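Long-range contacts in D-alanine--D-alanine ligase (Acinetobacter baumannii ACICU, PDB 5D8D), which catalyses the ATP-dependent joining of two D-alanine molecules into D-alanyl-D-alanine, a building block of bacterial peptidoglycan: residues A[113-121]-A[171-179]; A[129-139]-A[150-159]. One frame throughout, in Å; residues are numbered along the deposited sequence.

Interaction 1: residues A[113-121]-A[171-179]; sequences PTAPYRIIT and AVVMAEKWI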
loop_
_atom_site.group_PDB
_atom_site.type_symbol
_atom_site.label_atom_id
_atom_site.label_comp_id
_atom_site.label_asym_id
_atom_site.label_seq_id
_atom_site.Cartn_x
_atom_site.Cartn_y
_atom_site.Cartn_z
ATOM N N PRO A 113 19.715 -5.062 1.441
ATOM C CA PRO A 113 20.470 -3.975 0.815
ATOM C C PRO A 113 19.777 -3.322 -0.381
ATOM O O PRO A 113 19.224 -4.007 -1.229
ATOM C CB PRO A 113 21.739 -4.674 0.353
ATOM C CG PRO A 113 21.268 -6.055 -0.002
ATOM C CD PRO A 113 20.154 -6.383 0.959
ATOM N N THR A 114 19.865 -2.006 -0.444
ATOM C CA THR A 114 19.288 -1.235 -1.510
ATOM C C THR A 114 20.030 0.094 -1.535
ATOM O O THR A 114 20.593 0.498 -0.524
ATOM C CB THR A 114 17.771 -1.055 -1.288
ATOM O OG1 THR A 114 17.200 -0.402 -2.415
ATOM C CG2 THR A 114 17.463 -0.235 -0.056
ATOM N N ALA A 115 20.083 0.762 -2.684
ATOM C CA ALA A 115 20.927 1.947 -2.797
ATOM C C ALA A 115 20.342 3.147 -2.043
ATOM O O ALA A 115 19.124 3.373 -2.082
ATOM C CB ALA A 115 21.174 2.307 -4.258
ATOM N N PRO A 116 21.205 3.929 -1.360
ATOM C CA PRO A 116 20.721 5.205 -0.822
ATOM C C PRO A 116 19.998 6.029 -1.894
ATOM O O PRO A 116 20.293 5.893 -3.116
ATOM C CB PRO A 116 22.007 5.915 -0.375
ATOM C CG PRO A 116 22.977 4.809 -0.102
ATOM C CD PRO A 116 22.635 3.697 -1.050
ATOM N N TYR A 117 19.061 6.862 -1.438
ATOM C CA TYR A 117 18.299 7.718 -2.336
ATOM C C TYR A 117 17.873 8.988 -1.608
ATOM O O TYR A 117 18.042 9.088 -0.401
ATOM C CB TYR A 117 17.053 6.960 -2.825
ATOM C CG TYR A 117 16.138 6.623 -1.678
ATOM C CD1 TYR A 117 16.376 5.492 -0.887
ATOM C CD2 TYR A 117 15.065 7.475 -1.340
ATOM C CE1 TYR A 117 15.572 5.204 0.205
ATOM C CE2 TYR A 117 14.252 7.200 -0.244
ATOM C CZ TYR A 117 14.500 6.063 0.524
ATOM O OH TYR A 117 13.697 5.769 1.603
ATOM N N ARG A 118 17.283 9.929 -2.341
ATOM C CA ARG A 118 16.682 11.127 -1.765
ATOM C C ARG A 118 15.479 11.595 -2.595
ATOM O O ARG A 118 15.568 11.747 -3.821
ATOM C CB ARG A 118 17.722 12.269 -1.664
ATOM C CG ARG A 118 18.815 12.104 -0.601
ATOM C CD ARG A 118 18.304 12.070 0.851
ATOM N NE ARG A 118 18.958 11.016 1.640
ATOM C CZ ARG A 118 20.129 11.107 2.288
ATOM N NH1 ARG A 118 20.850 12.227 2.299
ATOM N NH2 ARG A 118 20.592 10.048 2.956
ATOM N N ILE A 119 14.365 11.861 -1.917
ATOM C CA ILE A 119 13.148 12.332 -2.588
ATOM C C ILE A 119 13.416 13.798 -2.918
ATOM O O ILE A 119 13.980 14.537 -2.081
ATOM C CB ILE A 119 11.868 12.151 -1.709
ATOM C CG1 ILE A 119 11.703 10.687 -1.238
ATOM C CG2 ILE A 119 10.622 12.561 -2.484
ATOM C CD1 ILE A 119 10.863 10.490 0.016
ATOM N N ILE A 120 13.030 14.202 -4.128
ATOM C CA ILE A 120 13.386 15.527 -4.680
ATOM C C ILE A 120 12.159 16.238 -5.317
ATOM O O ILE A 120 11.604 15.754 -6.308
ATOM C CB ILE A 120 14.625 15.403 -5.623
ATOM C CG1 ILE A 120 14.888 16.705 -6.409
ATOM C CG2 ILE A 120 14.533 14.165 -6.515
ATOM C CD1 ILE A 120 14.290 16.799 -7.804
ATOM N N THR A 121 11.769 17.351 -4.706
ATOM C CA THR A 121 10.517 18.030 -5.005
ATOM C C THR A 121 10.609 19.568 -5.039
ATOM O O THR A 121 10.024 20.257 -4.193
ATOM C CB THR A 121 9.455 17.634 -3.961
ATOM O OG1 THR A 121 9.649 18.424 -2.788
ATOM C CG2 THR A 121 9.581 16.189 -3.572
ATOM N N ALA A 171 4.537 13.723 -10.098
ATOM C CA ALA A 171 4.813 14.870 -9.222
ATOM C C ALA A 171 5.991 14.569 -8.285
ATOM O O ALA A 171 6.828 15.442 -8.042
ATOM C CB ALA A 171 3.580 15.227 -8.401
ATOM N N VAL A 172 6.049 13.329 -7.778
ATOM C CA VAL A 172 7.117 12.873 -6.855
ATOM C C VAL A 172 8.196 11.995 -7.575
ATOM O O VAL A 172 7.886 11.054 -8.322
ATOM C CB VAL A 172 6.522 12.240 -5.552
ATOM C CG1 VAL A 172 5.558 11.087 -5.843
ATOM C CG2 VAL A 172 7.633 11.826 -4.585
ATOM N N VAL A 173 9.466 12.345 -7.350
ATOM C CA VAL A 173 10.634 11.817 -8.098
ATOM C C VAL A 173 11.738 11.493 -7.063
ATOM O O VAL A 173 11.848 12.188 -6.033
ATOM C CB VAL A 173 11.105 12.861 -9.156
ATOM C CG1 VAL A 173 12.433 12.493 -9.787
ATOM C CG2 VAL A 173 10.051 13.050 -10.247
ATOM N N MET A 174 12.510 10.420 -7.298
ATOM C CA MET A 174 13.672 10.066 -6.422
ATOM C C MET A 174 14.996 10.095 -7.171
ATOM O O MET A 174 15.092 9.591 -8.286
ATOM C CB MET A 174 13.531 8.704 -5.720
ATOM C CG MET A 174 13.255 7.484 -6.594
ATOM S SD MET A 174 13.981 5.909 -6.022
ATOM C CE MET A 174 13.922 6.034 -4.233
ATOM N N ALA A 175 15.999 10.715 -6.552
ATOM C CA ALA A 175 17.383 10.583 -6.994
ATOM C C ALA A 175 18.004 9.442 -6.190
ATOM O O ALA A 175 18.091 9.528 -4.970
ATOM C CB ALA A 175 18.153 11.883 -6.791
ATOM N N GLU A 176 18.420 8.381 -6.877
ATOM C CA GLU A 176 19.057 7.219 -6.259
ATOM C C GLU A 176 20.560 7.220 -6.625
ATOM O O GLU A 176 20.923 7.534 -7.781
ATOM C CB GLU A 176 18.357 5.963 -6.786
ATOM C CG GLU A 176 18.743 4.626 -6.148
ATOM C CD GLU A 176 18.080 3.415 -6.834
ATOM O OE1 GLU A 176 17.771 2.431 -6.134
ATOM O OE2 GLU A 176 17.866 3.434 -8.077
ATOM N N LYS A 177 21.419 6.876 -5.652
ATOM C CA LYS A 177 22.877 6.691 -5.877
ATOM C C LYS A 177 23.170 5.691 -6.997
ATOM O O LYS A 177 22.717 4.560 -6.908
ATOM C CB LYS A 177 23.533 6.179 -4.590
ATOM C CG LYS A 177 24.989 5.754 -4.708
ATOM C CD LYS A 177 25.667 5.656 -3.340
ATOM C CE LYS A 177 26.883 4.721 -3.333
ATOM N NZ LYS A 177 28.106 5.436 -2.868
ATOM N N TRP A 178 23.931 6.086 -8.023
ATOM C CA TRP A 178 24.268 5.166 -9.128
ATOM C C TRP A 178 25.203 4.100 -8.591
ATOM O O TRP A 178 26.085 4.406 -7.817
ATOM C CB TRP A 178 24.944 5.886 -10.306
ATOM C CG TRP A 178 25.219 4.999 -11.505
ATOM C CD1 TRP A 178 26.395 4.372 -11.811
ATOM C CD2 TRP A 178 24.296 4.644 -12.550
ATOM N NE1 TRP A 178 26.266 3.656 -12.981
ATOM C CE2 TRP A 178 24.987 3.804 -13.455
ATOM C CE3 TRP A 178 22.951 4.952 -12.809
ATOM C CZ2 TRP A 178 24.371 3.266 -14.605
ATOM C CZ3 TRP A 178 22.342 4.421 -13.956
ATOM C CH2 TRP A 178 23.056 3.590 -14.838
ATOM N N ILE A 179 24.989 2.851 -8.969
ATOM C CA ILE A 179 25.974 1.821 -8.703
ATOM C C ILE A 179 26.369 1.190 -10.040
ATOM O O ILE A 179 25.519 0.916 -10.897
ATOM C CB ILE A 179 25.521 0.818 -7.612
ATOM C CG1 ILE A 179 24.400 -0.089 -8.124
ATOM C CG2 ILE A 179 25.199 1.575 -6.304
ATOM C CD1 ILE A 179 23.385 -0.519 -7.081
#
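V172 meets I119 where segment 171-179, which falls within the predicted ATP-binding range of the ATP-grasp region, first reaches segment 113-121: the two CG2 methyls lie 3.7 Å apart, the side chains slanting across each other. From V173 to K177 the chain runs as a strand against 117-120, at 157° between the N-to-C directions, so the pairing is antiparallel with a moderate twist. V173 O accepts a hydrogen bond from I120 N. On the face that carries V173 and A175, I120 CG2 comes within 3.7 Å of A175 N; it stands between the backbone N and carbonyl carbon of I120, with CG1 anti to that N.

M174 points to the other face, with I119, Y117 and E176. Its chain bends at chi2 and chi3, which carries CE back to the base of the Y117 ring, 3.4 Å from Y117 CD2. The methyl comes in obliquely, and Y117 CB is also beside it. A175 forms the hydrogen-bonded pair with R118: R118 N reaches A175 O at 2.8 Å, and A175 N returns a bond to R118 O at 3.0 Å. A175 O also receives a CA-H...O contact from Y117.

E176, extended with CG anti to its N (chi1 -173°), lays CG 3.9 Å from A115 CB. K177 N closes the pairing on P116 O at 2.9 Å with an N-H...O angle of 162°, while the lysine chain leads away.

The chemistry is thus divided: backbone N-H to C=O bonds set the register, side chains across the contact add apolar cover, and the charged end of E176 is engaged outside it, OE1 by K104 and OE2 by K140.

Interaction 2: residues A[129-139]-A[150-159]; sequences VIAELGLPVII and MSKVEKAEDF
F159 is the centre on which both parts of segment 129-139 converge. CG1 of V153 sits over the middle of its ring, 3.7 Å above the plane, while CG1 of I130 comes to the ring edge, 3.7 Å from F159 CE2. V129 CG1 and V137 CG2 approach CZ obliquely, and the I139 side chain runs at about a right angle to that of F159, its CD1 reaching the ring obliquely, 3.6 Å from F159 CE1. The two methyls of V153 divide the work: CG1, anti to the backbone N (chi1 171°), covers the ring, whereas CG2 presses on I139 CG1 at 3.5 Å, tighter than usual carbon contact. On the other face of the hairpin, I138 CD1 meets M150 CE.

Beside this packing, strands 137-139 and 151-153 pair antiparallel, their directions 144° apart. V137 and V153 exchange both backbone bonds: V137 N to V153 O, and V153 N to V137 O at 2.9 Å. Two residues further along each strand, I139 and S151 form the next hydrogen-bonded pair, with I139 N donating to S151 O at 167°.

Toward the rim, P136, which follows a cis peptide bond, runs side by side with K152, its CB 4.1 Å from K152 CE. The carboxylate of E154 makes a long salt bridge with K152 NZ. The backbone N of E154 donates to OD2 of D158, through the anti lone pair of that oxygen, at 2.9 Å, which ties the end of strand 151-153 to the turn leading into helix 159-169.

Helix 126-133 thus packs against the start of helix 159-169 across F159. A162 of the latter helix touches I139, S151 and V153, while V173 and A175 of strand 173-177 touch I139, and K152 makes a cation-pi contact with W178.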
loop_
_atom_site.group_PDB
_atom_site.type_symbol
_atom_site.label_atom_id
_atom_site.label_comp_id
_atom_site.label_asym_id
_atom_site.label_seq_id
_atom_site.Cartn_x
_atom_site.Cartn_y
_atom_site.Cartn_z
ATOM N N VAL A 129 21.851 17.110 -1.938
ATOM C CA VAL A 129 21.714 15.809 -2.647
ATOM C C VAL A 129 23.087 15.278 -3.100
ATOM O O VAL A 129 23.458 14.144 -2.772
ATOM C CB VAL A 129 20.743 15.912 -3.876
ATOM C CG1 VAL A 129 20.812 14.692 -4.796
ATOM C CG2 VAL A 129 19.308 16.107 -3.415
ATOM N N ILE A 130 23.815 16.102 -3.857
ATOM C CA ILE A 130 25.156 15.766 -4.380
ATOM C C ILE A 130 26.165 15.348 -3.271
ATOM O O ILE A 130 26.876 14.351 -3.427
ATOM C CB ILE A 130 25.710 16.935 -5.263
ATOM C CG1 ILE A 130 24.972 16.976 -6.616
ATOM C CG2 ILE A 130 27.223 16.832 -5.471
ATOM C CD1 ILE A 130 25.204 18.236 -7.434
ATOM N N ALA A 131 26.220 16.101 -2.169
ATOM C CA ALA A 131 27.185 15.845 -1.077
ATOM C C ALA A 131 26.898 14.549 -0.305
ATOM O O ALA A 131 27.829 13.875 0.148
ATOM C CB ALA A 131 27.225 17.031 -0.118
ATOM N N GLU A 132 25.610 14.218 -0.169
ATOM C CA GLU A 132 25.167 13.023 0.553
ATOM C C GLU A 132 25.263 11.753 -0.310
ATOM O O GLU A 132 25.937 10.787 0.060
ATOM C CB GLU A 132 23.739 13.225 1.110
ATOM C CG GLU A 132 23.655 13.830 2.527
ATOM C CD GLU A 132 24.731 14.871 2.864
ATOM O OE1 GLU A 132 24.850 15.886 2.130
ATOM O OE2 GLU A 132 25.453 14.676 3.877
ATOM N N LEU A 133 24.600 11.764 -1.462
ATOM C CA LEU A 133 24.588 10.600 -2.374
ATOM C C LEU A 133 25.900 10.381 -3.130
ATOM O O LEU A 133 26.300 9.233 -3.338
ATOM C CB LEU A 133 23.421 10.701 -3.388
ATOM C CG LEU A 133 22.042 10.079 -3.068
ATOM C CD1 LEU A 133 21.805 9.757 -1.593
ATOM C CD2 LEU A 133 20.922 10.967 -3.602
ATOM N N GLY A 134 26.542 11.475 -3.555
ATOM C CA GLY A 134 27.694 11.430 -4.471
ATOM C C GLY A 134 27.246 11.410 -5.929
ATOM O O GLY A 134 26.094 11.067 -6.242
ATOM N N LEU A 135 28.144 11.794 -6.829
ATOM C CA LEU A 135 27.889 11.625 -8.259
ATOM C C LEU A 135 28.554 10.326 -8.724
ATOM O O LEU A 135 29.592 9.933 -8.188
ATOM C CB LEU A 135 28.368 12.827 -9.099
ATOM C CG LEU A 135 27.439 14.067 -9.122
ATOM C CD1 LEU A 135 27.889 15.100 -8.119
ATOM C CD2 LEU A 135 27.365 14.739 -10.475
ATOM N N PRO A 136 27.955 9.633 -9.687
ATOM C CA PRO A 136 26.681 10.010 -10.316
ATOM C C PRO A 136 25.435 9.391 -9.632
ATOM O O PRO A 136 25.565 8.513 -8.772
ATOM C CB PRO A 136 26.846 9.497 -11.759
ATOM C CG PRO A 136 28.179 8.805 -11.816
ATOM C CD PRO A 136 28.598 8.531 -10.411
ATOM N N VAL A 137 24.249 9.881 -10.004
ATOM C CA VAL A 137 22.956 9.343 -9.526
ATOM C C VAL A 137 22.029 9.067 -10.713
ATOM O O VAL A 137 22.302 9.473 -11.843
ATOM C CB VAL A 137 22.226 10.280 -8.508
ATOM C CG1 VAL A 137 23.142 10.655 -7.352
ATOM C CG2 VAL A 137 21.663 11.523 -9.190
ATOM N N ILE A 138 20.930 8.378 -10.429
ATOM C CA ILE A 138 19.883 8.115 -11.413
ATOM C C ILE A 138 18.623 8.765 -10.855
ATOM O O ILE A 138 18.301 8.584 -9.674
ATOM C CB ILE A 138 19.697 6.597 -11.706
ATOM C CG1 ILE A 138 18.477 6.357 -12.602
ATOM C CG2 ILE A 138 19.556 5.760 -10.437
ATOM C CD1 ILE A 138 18.422 4.973 -13.217
ATOM N N ILE A 139 17.953 9.548 -11.705
ATOM C CA ILE A 139 16.684 10.233 -11.383
ATOM C C ILE A 139 15.554 9.410 -11.988
ATOM O O ILE A 139 15.540 9.195 -13.205
ATOM C CB ILE A 139 16.626 11.679 -11.980
ATOM C CG1 ILE A 139 17.821 12.545 -11.512
ATOM C CG2 ILE A 139 15.293 12.359 -11.663
ATOM C CD1 ILE A 139 17.889 12.789 -10.018
ATOM N N MET A 150 13.616 7.700 -16.706
ATOM C CA MET A 150 14.929 7.574 -16.061
ATOM C C MET A 150 15.961 8.378 -16.850
ATOM O O MET A 150 15.928 8.421 -18.091
ATOM C CB MET A 150 15.366 6.097 -15.940
ATOM C CG MET A 150 14.598 5.289 -14.890
ATOM S SD MET A 150 14.349 3.534 -15.262
ATOM C CE MET A 150 15.659 2.711 -14.356
ATOM N N SER A 151 16.853 9.044 -16.122
ATOM C CA SER A 151 17.983 9.760 -16.721
ATOM C C SER A 151 19.198 9.568 -15.804
ATOM O O SER A 151 19.052 9.489 -14.578
ATOM C CB SER A 151 17.677 11.260 -16.915
ATOM O OG SER A 151 16.289 11.576 -16.801
ATOM N N LYS A 152 20.387 9.474 -16.396
ATOM C CA LYS A 152 21.625 9.398 -15.621
ATOM C C LYS A 152 22.241 10.804 -15.441
ATOM O O LYS A 152 22.518 11.506 -16.422
ATOM C CB LYS A 152 22.623 8.430 -16.269
ATOM C CG LYS A 152 23.619 7.845 -15.272
ATOM C CD LYS A 152 24.896 7.360 -15.933
ATOM C CE LYS A 152 25.952 7.064 -14.883
ATOM N NZ LYS A 152 27.056 6.237 -15.432
ATOM N N VAL A 153 22.443 11.196 -14.180
ATOM C CA VAL A 153 23.004 12.496 -13.817
ATOM C C VAL A 153 24.464 12.323 -13.388
ATOM O O VAL A 153 24.715 11.677 -12.364
ATOM C CB VAL A 153 22.190 13.141 -12.664
ATOM C CG1 VAL A 153 22.883 14.388 -12.103
ATOM C CG2 VAL A 153 20.777 13.475 -13.136
ATOM N N GLU A 154 25.402 12.914 -14.151
ATOM C CA GLU A 154 26.846 12.949 -13.783
ATOM C C GLU A 154 27.452 14.357 -13.561
ATOM O O GLU A 154 28.636 14.469 -13.239
ATOM C CB GLU A 154 27.719 12.073 -14.717
ATOM C CG GLU A 154 27.297 11.960 -16.183
ATOM C CD GLU A 154 27.626 10.596 -16.791
ATOM O OE1 GLU A 154 27.047 10.268 -17.852
ATOM O OE2 GLU A 154 28.437 9.837 -16.204
ATOM N N LYS A 155 26.634 15.405 -13.640
ATOM C CA LYS A 155 27.052 16.750 -13.238
ATOM C C LYS A 155 25.906 17.472 -12.495
ATOM O O LYS A 155 24.802 16.934 -12.381
ATOM C CB LYS A 155 27.495 17.525 -14.487
ATOM C CG LYS A 155 28.586 18.575 -14.265
ATOM C CD LYS A 155 29.855 18.003 -13.622
ATOM C CE LYS A 155 31.136 18.644 -14.157
ATOM N NZ LYS A 155 31.090 20.133 -14.148
ATOM N N ALA A 156 26.176 18.663 -11.950
ATOM C CA ALA A 156 25.105 19.609 -11.582
ATOM C C ALA A 156 24.281 19.971 -12.843
ATOM O O ALA A 156 23.048 20.068 -12.787
ATOM C CB ALA A 156 25.686 20.862 -10.929
ATOM N N GLU A 157 24.992 20.128 -13.971
ATOM C CA GLU A 157 24.424 20.366 -15.323
ATOM C C GLU A 157 23.324 19.366 -15.795
ATOM O O GLU A 157 22.302 19.781 -16.339
ATOM C CB GLU A 157 25.554 20.370 -16.380
ATOM C CG GLU A 157 26.580 21.508 -16.326
ATOM C CD GLU A 157 27.594 21.433 -17.479
ATOM O OE1 GLU A 157 28.043 20.311 -17.808
ATOM O OE2 GLU A 157 27.951 22.486 -18.066
ATOM N N ASP A 158 23.553 18.062 -15.618
ATOM C CA ASP A 158 22.592 17.016 -16.048
ATOM C C ASP A 158 21.221 17.050 -15.294
ATOM O O ASP A 158 20.222 16.558 -15.832
ATOM C CB ASP A 158 23.209 15.589 -15.910
ATOM C CG ASP A 158 24.339 15.278 -16.936
ATOM O OD1 ASP A 158 24.359 15.887 -18.032
ATOM O OD2 ASP A 158 25.190 14.381 -16.644
ATOM N N PHE A 159 21.186 17.614 -14.076
ATOM C CA PHE A 159 19.999 17.565 -13.187
ATOM C C PHE A 159 18.706 18.136 -13.750
ATOM O O PHE A 159 17.691 17.438 -13.777
ATOM C CB PHE A 159 20.254 18.280 -11.836
ATOM C CG PHE A 159 20.630 17.353 -10.710
ATOM C CD1 PHE A 159 19.700 16.441 -10.208
ATOM C CD2 PHE A 159 21.905 17.399 -10.143
ATOM C CE1 PHE A 159 20.044 15.589 -9.174
ATOM C CE2 PHE A 159 22.249 16.550 -9.109
ATOM C CZ PHE A 159 21.318 15.650 -8.621
#

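Interactions 1 and 2 lie with centres 10 Å apart in one four-stranded antiparallel sheet, ordered 117-120, 173-177, 137-141, 151-153. Interaction 1 pairs the first two of these strands and interaction 2 the last two; the seam between them is closed by the neighbouring strands 173-177 and 137-141, with probable hydrogen bonds I138 N to E176 O and W178 N to P136 O. Along the chain, interaction 2 is nested within the loop that interaction 1 closes, helix 126-133 following strand 117-120. They belong to what is probably the central domain of the ATP-grasp ligase, for which a flexible change before nucleotide binding has been suggested, and contain much of the predicted ATP-binding range.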